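Local coordinates for GTP-binding nuclear protein GSP1 (Encephalitozoon cuniculi, PDB 4DJT), which binds guanine nucleotides as a Ran-family GTPase and is probably required for protein import into the nucleus and for RNA export, at residues Trp66-Ala69 with Gly70-Lys73; Asn29-Leu32 with Asp33-Glu37; Glu109-Val113 with Val114-Ala118. One frame throughout, in Å; residues are numbered along the deposited sequence. Where two conformers were deposited one is given.

Overall arrangement
The three contacts are separate local turns of one Ras-like GTPase domain, met along the chain in the order 2, 1, 3. Contact 1 is the one at the nucleotide. It lies at the end of strand 60-68, where the Glu72 side chain is about 4 Å from GDP and that of Thr68 about 4 Å from the magnesium ion. Contact 2 turns the chain after helix 24-28; its Leu32 side chain is about 13 Å from GDP. Contact 3 ends helix 103-114. The centre of contact 1 is about 18 Å from the centres of both others. Contacts 2 and 3 lie on opposite sides of the chain's centre, their centres about 27 Å apart.

Contact 1 (Trp66-Ala69 with Gly70-Lys73); sequences WDTA and GQEK
Gly70 opens the second segment by donating its N-H to Thr68 OG1. The N to OG1 distance is 3.1 Å, with an angle of 156° at the hydrogen. This is an ST turn. Thr68 has chi1 75°, which sets OG1 between its own N and carbonyl carbon, within reach of Gly70 N. Gly70 itself has a positive phi of 104°. Gln71 comes next and folds back over the turn, its chain bent at chi2. Its OE1 meets Ala69 N at 3.1 Å, a weak bond, and lies 3.7 Å from Thr68 CB. The other end of the amide is held outside the turn, where NE2 donates to the backbone O of Gly45. Glu72 also bends back, and its carboxylate returns to Thr68. The OG1 hydroxyl of Thr68 donates to Glu72 OE1 at 2.6 Å, on the syn side but tilted out of the carboxylate plane. Thr68 OG1 therefore accepts one bond and donates another, which should fix its rotation. The other oxygen, Glu72 OE2, forms a salt bridge with Lys24 of the P-loop, and Glu72 belongs to the GDP pocket. Lys73 N closes the short 3-10 segment on Gly70 O. The sequence Asp67-Thr68-Ala69-Gly70-Gln71 is the DTAGQ form of the DxxG motif of small GTPases, at the start of the predicted switch II region, 70-86.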
loop_
_atom_site.group_PDB
_atom_site.type_symbol
_atom_site.label_atom_id
_atom_site.label_comp_id
_atom_site.label_asym_id
_atom_site.label_seq_id
_atom_site.Cartn_x
_atom_site.Cartn_y
_atom_site.Cartn_z
ATOM N N TRP A 66 -2.116 -4.910 4.889
ATOM C CA TRP A 66 -1.428 -4.691 6.169
ATOM C C TRP A 66 -0.827 -3.348 6.243
ATOM O O TRP A 66 -0.178 -2.895 5.290
ATOM C CB TRP A 66 -0.337 -5.729 6.370
ATOM C CG TRP A 66 -0.889 -7.071 6.718
ATOM C CD1 TRP A 66 -2.075 -7.637 6.281
ATOM C CD2 TRP A 66 -0.291 -8.068 7.592
ATOM N NE1 TRP A 66 -2.252 -8.864 6.851
ATOM C CE2 TRP A 66 -1.202 -9.188 7.617
ATOM C CE3 TRP A 66 0.897 -8.139 8.321
ATOM C CZ2 TRP A 66 -0.943 -10.330 8.363
ATOM C CZ3 TRP A 66 1.154 -9.288 9.058
ATOM C CH2 TRP A 66 0.259 -10.363 9.076
ATOM N N ASP A 67 -1.031 -2.688 7.369
ATOM C CA ASP A 67 -0.437 -1.362 7.639
ATOM C C ASP A 67 0.303 -1.482 8.931
ATOM O O ASP A 67 -0.128 -2.227 9.811
ATOM C CB ASP A 67 -1.541 -0.309 7.799
ATOM C CG ASP A 67 -1.009 1.107 7.972
ATOM O OD1 ASP A 67 0.071 1.382 7.446
ATOM O OD2 ASP A 67 -1.742 1.974 8.576
ATOM N N THR A 68 1.366 -0.706 9.098
ATOM C CA THR A 68 2.106 -0.712 10.338
ATOM C C THR A 68 1.397 0.160 11.393
ATOM O O THR A 68 0.460 0.873 11.099
ATOM C CB THR A 68 3.514 -0.129 10.190
ATOM O OG1 THR A 68 3.430 1.311 10.089
ATOM C CG2 THR A 68 4.239 -0.728 9.017
ATOM N N ALA A 69 1.865 0.045 12.635
ATOM C CA ALA A 69 1.442 0.940 13.718
ATOM C C ALA A 69 2.489 2.065 13.982
ATOM O O ALA A 69 2.503 2.668 15.048
ATOM C CB ALA A 69 1.208 0.106 14.990
ATOM N N GLY A 70 3.355 2.339 13.007
ATOM C CA GLY A 70 4.268 3.444 13.072
ATOM C C GLY A 70 5.705 3.054 13.388
ATOM O O GLY A 70 6.596 3.910 13.380
ATOM N N GLN A 71 5.952 1.770 13.641
ATOM C CA GLN A 71 7.276 1.357 14.137
ATOM C C GLN A 71 8.418 1.579 13.109
ATOM O O GLN A 71 9.590 1.668 13.516
ATOM C CB GLN A 71 7.259 -0.094 14.679
ATOM C CG GLN A 71 7.026 -1.216 13.679
ATOM C CD GLN A 71 5.561 -1.481 13.425
ATOM O OE1 GLN A 71 4.716 -0.623 13.681
ATOM N NE2 GLN A 71 5.254 -2.680 12.895
ATOM N N GLU A 72 8.074 1.712 11.803
ATOM C CA GLU A 72 9.052 2.006 10.733
ATOM C C GLU A 72 9.786 3.336 10.935
ATOM O O GLU A 72 10.823 3.550 10.333
ATOM C CB GLU A 72 8.422 1.988 9.317
ATOM C CG GLU A 72 7.529 3.175 8.920
ATOM C CD GLU A 72 6.121 3.091 9.490
ATOM O OE1 GLU A 72 5.858 2.215 10.354
ATOM O OE2 GLU A 72 5.295 3.897 9.068
ATOM N N LYS A 73 9.239 4.202 11.781
ATOM C CA LYS A 73 9.835 5.510 12.040
ATOM C C LYS A 73 11.164 5.364 12.742
ATOM O O LYS A 73 12.084 6.137 12.492
ATOM C CB LYS A 73 8.901 6.386 12.882
ATOM C CG LYS A 73 7.632 6.774 12.166
ATOM C CD LYS A 73 6.728 7.622 13.037
ATOM C CE LYS A 73 5.404 7.884 12.344
ATOM N NZ LYS A 73 4.474 8.612 13.242
#

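Contact 2 (Asn29-Leu32 with Asp33-Glu37); sequences NRVL and DGRFE
Val31 and Gly34 are the two ends of a type II' beta turn. Gly34 N donates to Val31 O over 2.8 Å. The bond is bent, with an N-H...O angle of 130°. Leu32 and Asp33 fill the corners of the turn. Leu32 carries the positive phi, 52°, that a II' turn needs at its second residue. After the turn, residues 35-37 take helical angles without regular helical bonds. Among the side chains, Val31 does most of the touching. Its CG1 rests 3.8 Å from Gly34 CA. Its other branch, CG2, reaches Arg35. The methyl sits over one face of the guanidinium, off toward its rim, with Arg35 NH2 3.8 Å away. With chi1 168°, CG1 is anti to N and lies beside the carbonyl carbon, near Gly34, while CG2 is anti to the carbonyl carbon. The Arg35 chain is extended from CG to NE, and NE is held by the backbone O of Thr190. Asp33 OD2 bonds Thr52 OG1 of strand 46-54. The turn lies between helix 24-28 and strand 39-41, directly before the predicted switch I. Leu32 packs on Val51 of strand 46-54. Asp33 and Glu37 touch Pro50 there, and a backbone bond joins Asp33 to Pro50. Backbone bonds from Asn29, Val31 and Leu32 to Thr190, Glu188 and Asn186 tie it to the C-terminal segment.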
loop_
_atom_site.group_PDB
_atom_site.type_symbol
_atom_site.label_atom_id
_atom_site.label_comp_id
_atom_site.label_asym_id
_atom_site.label_seq_id
_atom_site.Cartn_x
_atom_site.Cartn_y
_atom_site.Cartn_z
ATOM N N ASN A 29 -6.641 3.580 6.096
ATOM C CA ASN A 29 -7.362 3.486 7.358
ATOM C C ASN A 29 -8.780 4.116 7.186
ATOM O O ASN A 29 -9.106 5.165 7.782
ATOM C CB ASN A 29 -6.569 4.162 8.451
ATOM C CG ASN A 29 -7.203 4.031 9.823
ATOM O OD1 ASN A 29 -8.019 3.137 10.078
ATOM N ND2 ASN A 29 -6.844 4.927 10.701
ATOM N N ARG A 30 -9.532 3.479 6.288
ATOM C CA ARG A 30 -10.887 3.860 5.937
ATOM C C ARG A 30 -11.798 2.696 6.259
ATOM O O ARG A 30 -11.351 1.587 6.506
ATOM C CB ARG A 30 -10.955 4.257 4.446
ATOM C CG ARG A 30 -10.042 5.427 4.115
ATOM C CD ARG A 30 -9.930 5.673 2.599
ATOM N NE ARG A 30 -9.985 7.097 2.375
ATOM C CZ ARG A 30 -8.940 7.902 2.254
ATOM N NH1 ARG A 30 -9.140 9.209 2.093
ATOM N NH2 ARG A 30 -7.712 7.417 2.207
ATOM N N VAL A 31 -13.090 2.944 6.270
ATOM C CA VAL A 31 -14.008 1.912 6.704
ATOM C C VAL A 31 -13.891 0.652 5.853
ATOM O O VAL A 31 -13.767 -0.444 6.402
ATOM C CB VAL A 31 -15.461 2.434 6.744
ATOM C CG1 VAL A 31 -16.436 1.284 6.909
ATOM C CG2 VAL A 31 -15.607 3.487 7.845
ATOM N N LEU A 32 -13.875 0.809 4.523
ATOM C CA LEU A 32 -13.712 -0.356 3.602
ATOM C C LEU A 32 -14.740 -1.433 3.953
ATOM O O LEU A 32 -15.915 -1.103 4.042
ATOM C CB LEU A 32 -12.255 -0.858 3.638
ATOM C CG LEU A 32 -11.236 0.264 3.380
ATOM C CD1 LEU A 32 -9.788 -0.223 3.577
ATOM C CD2 LEU A 32 -11.407 0.856 1.962
ATOM N N ASP A 33 -14.342 -2.708 4.110
ATOM C CA ASP A 33 -15.310 -3.773 4.425
ATOM C C ASP A 33 -15.931 -3.586 5.789
ATOM O O ASP A 33 -16.974 -4.185 6.060
ATOM C CB ASP A 33 -14.683 -5.167 4.380
ATOM C CG ASP A 33 -14.327 -5.596 3.003
ATOM O OD1 ASP A 33 -14.633 -4.829 2.054
ATOM O OD2 ASP A 33 -13.732 -6.684 2.875
ATOM N N GLY A 34 -15.326 -2.742 6.630
ATOM C CA GLY A 34 -15.914 -2.344 7.926
ATOM C C GLY A 34 -14.832 -2.264 9.009
ATOM O O GLY A 34 -13.785 -2.896 8.899
ATOM N N ARG A 35 -15.075 -1.470 10.044
ATOM C CA ARG A 35 -14.120 -1.409 11.171
ATOM C C ARG A 35 -13.924 -2.749 11.858
ATOM O O ARG A 35 -12.795 -3.111 12.212
ATOM C CB ARG A 35 -14.583 -0.415 12.204
ATOM C CG ARG A 35 -14.540 0.989 11.714
ATOM C CD ARG A 35 -15.002 1.935 12.816
ATOM N NE ARG A 35 -15.043 3.296 12.329
ATOM C CZ ARG A 35 -16.051 3.838 11.666
ATOM N NH1 ARG A 35 -17.148 3.143 11.384
ATOM N NH2 ARG A 35 -15.958 5.071 11.261
ATOM N N PHE A 36 -15.027 -3.458 12.114
ATOM C CA PHE A 36 -14.960 -4.711 12.950
ATOM C C PHE A 36 -14.226 -5.819 12.224
ATOM O O PHE A 36 -13.616 -6.700 12.848
ATOM C CB PHE A 36 -16.362 -5.197 13.380
ATOM C CG PHE A 36 -16.350 -6.445 14.280
ATOM C CD1 PHE A 36 -16.108 -6.344 15.645
ATOM C CD2 PHE A 36 -16.597 -7.717 13.745
ATOM C CE1 PHE A 36 -16.122 -7.479 16.471
ATOM C CE2 PHE A 36 -16.618 -8.852 14.567
ATOM C CZ PHE A 36 -16.360 -8.733 15.920
ATOM N N GLU A 37 -14.224 -5.752 10.910
ATOM C CA GLU A 37 -13.556 -6.770 10.121
ATOM C C GLU A 37 -12.033 -6.641 10.164
ATOM O O GLU A 37 -11.324 -7.560 9.794
ATOM C CB GLU A 37 -14.057 -6.755 8.668
ATOM C CG GLU A 37 -15.477 -7.342 8.466
ATOM C CD GLU A 37 -16.597 -6.387 8.851
ATOM O OE1 GLU A 37 -16.304 -5.313 9.378
ATOM O OE2 GLU A 37 -17.797 -6.733 8.654
#

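Contact 3 (Glu109-Val113 with Val114-Ala118); sequences EFQAV and VGNEA
Phe110 and Val114, one helical turn apart, pack a ring face against a methyl. In one of two modelled conformers, Val114 CG2 lies over the ring face, 4.0 Å from the Phe110 centroid and offset toward the rim. This CH-pi contact is doubtful for the other conformer. Ala118 CB approaches the ring edge, 4.1 Å from Phe110 CE2. Next, Gln111 is crossed by Asn116 at about a right angle. Asn116 OD1 lies 3.6 Å from Gln111 CB, and the two amide planes are 51° apart. Backbone bonds set these positions. Val114 N donates to Phe110 O at 3.0 Å. Gly115 N then bonds Gln111 O at 2.9 Å. Gly115 is the first residue to leave the helix, with phi +95°, an angle that suits glycine. The chain folds back toward strand 120-125 of the Ras-like sheet. One water joins loop and helix: it accepts from Gln111 NE2 at 2.9 Å and donates to Gly115 O and Ala118 O. A second water donates to Asn116 OD1 at 2.5 Å and weakly to Gln111 O. Further out, Phe110 and Gln111 touch Ile120 of that strand. Val113 and Val114 touch Tyr82, whose hydroxyl is hydrogen-bonded to Glu109 OE2.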
loop_
_atom_site.group_PDB
_atom_site.type_symbol
_atom_site.label_atom_id
_atom_site.label_comp_id
_atom_site.label_asym_id
_atom_site.label_seq_id
_atom_site.Cartn_x
_atom_site.Cartn_y
_atom_site.Cartn_z
ATOM N N GLU A 109 13.983 -4.695 0.917
ATOM C CA GLU A 109 13.522 -5.298 2.151
ATOM C C GLU A 109 12.316 -6.232 1.873
ATOM O O GLU A 109 12.264 -7.364 2.382
ATOM C CB GLU A 109 13.165 -4.185 3.136
ATOM C CG GLU A 109 12.951 -4.627 4.565
ATOM C CD GLU A 109 12.704 -3.458 5.499
ATOM O OE1 GLU A 109 13.548 -2.524 5.518
ATOM O OE2 GLU A 109 11.674 -3.473 6.192
ATOM N N PHE A 110 11.388 -5.771 1.031
ATOM C CA PHE A 110 10.212 -6.538 0.667
ATOM C C PHE A 110 10.598 -7.785 -0.132
ATOM O O PHE A 110 10.210 -8.910 0.234
ATOM C CB PHE A 110 9.201 -5.647 -0.106
ATOM C CG PHE A 110 7.983 -6.378 -0.598
ATOM C CD1 PHE A 110 6.937 -6.680 0.261
ATOM C CD2 PHE A 110 7.877 -6.762 -1.925
ATOM C CE1 PHE A 110 5.822 -7.362 -0.194
ATOM C CE2 PHE A 110 6.757 -7.438 -2.385
ATOM C CZ PHE A 110 5.725 -7.725 -1.529
ATOM N N GLN A 111 11.386 -7.575 -1.190
ATOM C CA GLN A 111 11.850 -8.637 -2.040
ATOM C C GLN A 111 12.771 -9.617 -1.330
ATOM O O GLN A 111 12.820 -10.778 -1.701
ATOM C CB GLN A 111 12.524 -8.065 -3.289
ATOM C CG GLN A 111 11.595 -7.189 -4.087
ATOM C CD GLN A 111 12.129 -6.858 -5.433
ATOM O OE1 GLN A 111 13.311 -6.516 -5.567
ATOM N NE2 GLN A 111 11.290 -6.966 -6.448
ATOM N N ALA A 112 13.468 -9.167 -0.300
ATOM C CA ALA A 112 14.335 -10.084 0.469
ATOM C C ALA A 112 13.516 -11.177 1.196
ATOM O O ALA A 112 14.021 -12.267 1.451
ATOM C CB ALA A 112 15.168 -9.304 1.475
ATOM N N VAL A 113 12.260 -10.862 1.530
ATOM C CA VAL A 113 11.337 -11.837 2.103
ATOM C C VAL A 113 10.390 -12.545 1.095
ATOM O O VAL A 113 10.179 -13.748 1.214
ATOM C CB VAL A 113 10.502 -11.180 3.258
ATOM C CG1 VAL A 113 9.512 -12.178 3.842
ATOM C CG2 VAL A 113 11.416 -10.665 4.343
ATOM N N VAL A 114 9.837 -11.836 0.111
ATOM C CA VAL A 114 8.761 -12.343 -0.759
ATOM C C VAL A 114 9.268 -12.758 -2.152
ATOM O O VAL A 114 8.578 -13.446 -2.876
ATOM C CB VAL A 114 7.661 -11.264 -0.922
ATOM C CG1 VAL A 114 6.462 -11.787 -1.701
ATOM C CG2 VAL A 114 7.229 -10.741 0.450
ATOM N N GLY A 115 10.471 -12.286 -2.516
ATOM C CA GLY A 115 11.050 -12.553 -3.835
ATOM C C GLY A 115 10.768 -11.428 -4.821
ATOM O O GLY A 115 10.052 -10.475 -4.501
ATOM N N ASN A 116 11.294 -11.581 -6.029
ATOM C CA ASN A 116 11.327 -10.527 -7.026
ATOM C C ASN A 116 10.195 -10.603 -8.030
ATOM O O ASN A 116 10.177 -9.822 -8.969
ATOM C CB ASN A 116 12.637 -10.603 -7.842
ATOM C CG ASN A 116 13.870 -10.701 -6.979
ATOM O OD1 ASN A 116 13.920 -10.152 -5.883
ATOM N ND2 ASN A 116 14.894 -11.423 -7.483
ATOM N N GLU A 117 9.283 -11.547 -7.890
ATOM C CA GLU A 117 8.158 -11.653 -8.841
ATOM C C GLU A 117 6.901 -10.890 -8.391
ATOM O O GLU A 117 6.155 -10.379 -9.224
ATOM C CB GLU A 117 7.765 -13.094 -9.069
ATOM C CG GLU A 117 8.801 -13.930 -9.795
ATOM C CD GLU A 117 8.272 -15.307 -10.047
ATOM O OE1 GLU A 117 8.709 -16.242 -9.333
ATOM O OE2 GLU A 117 7.356 -15.433 -10.911
ATOM N N ALA A 118 6.672 -10.853 -7.088
ATOM C CA ALA A 118 5.479 -10.188 -6.530
ATOM C C ALA A 118 5.393 -8.725 -6.927
ATOM O O ALA A 118 6.355 -7.958 -6.748
ATOM C CB ALA A 118 5.455 -10.337 -5.014
HETATM O O HOH W 1 8.804 -8.235 -5.704
HETATM O O HOH W 2 15.285 -10.474 -3.870
#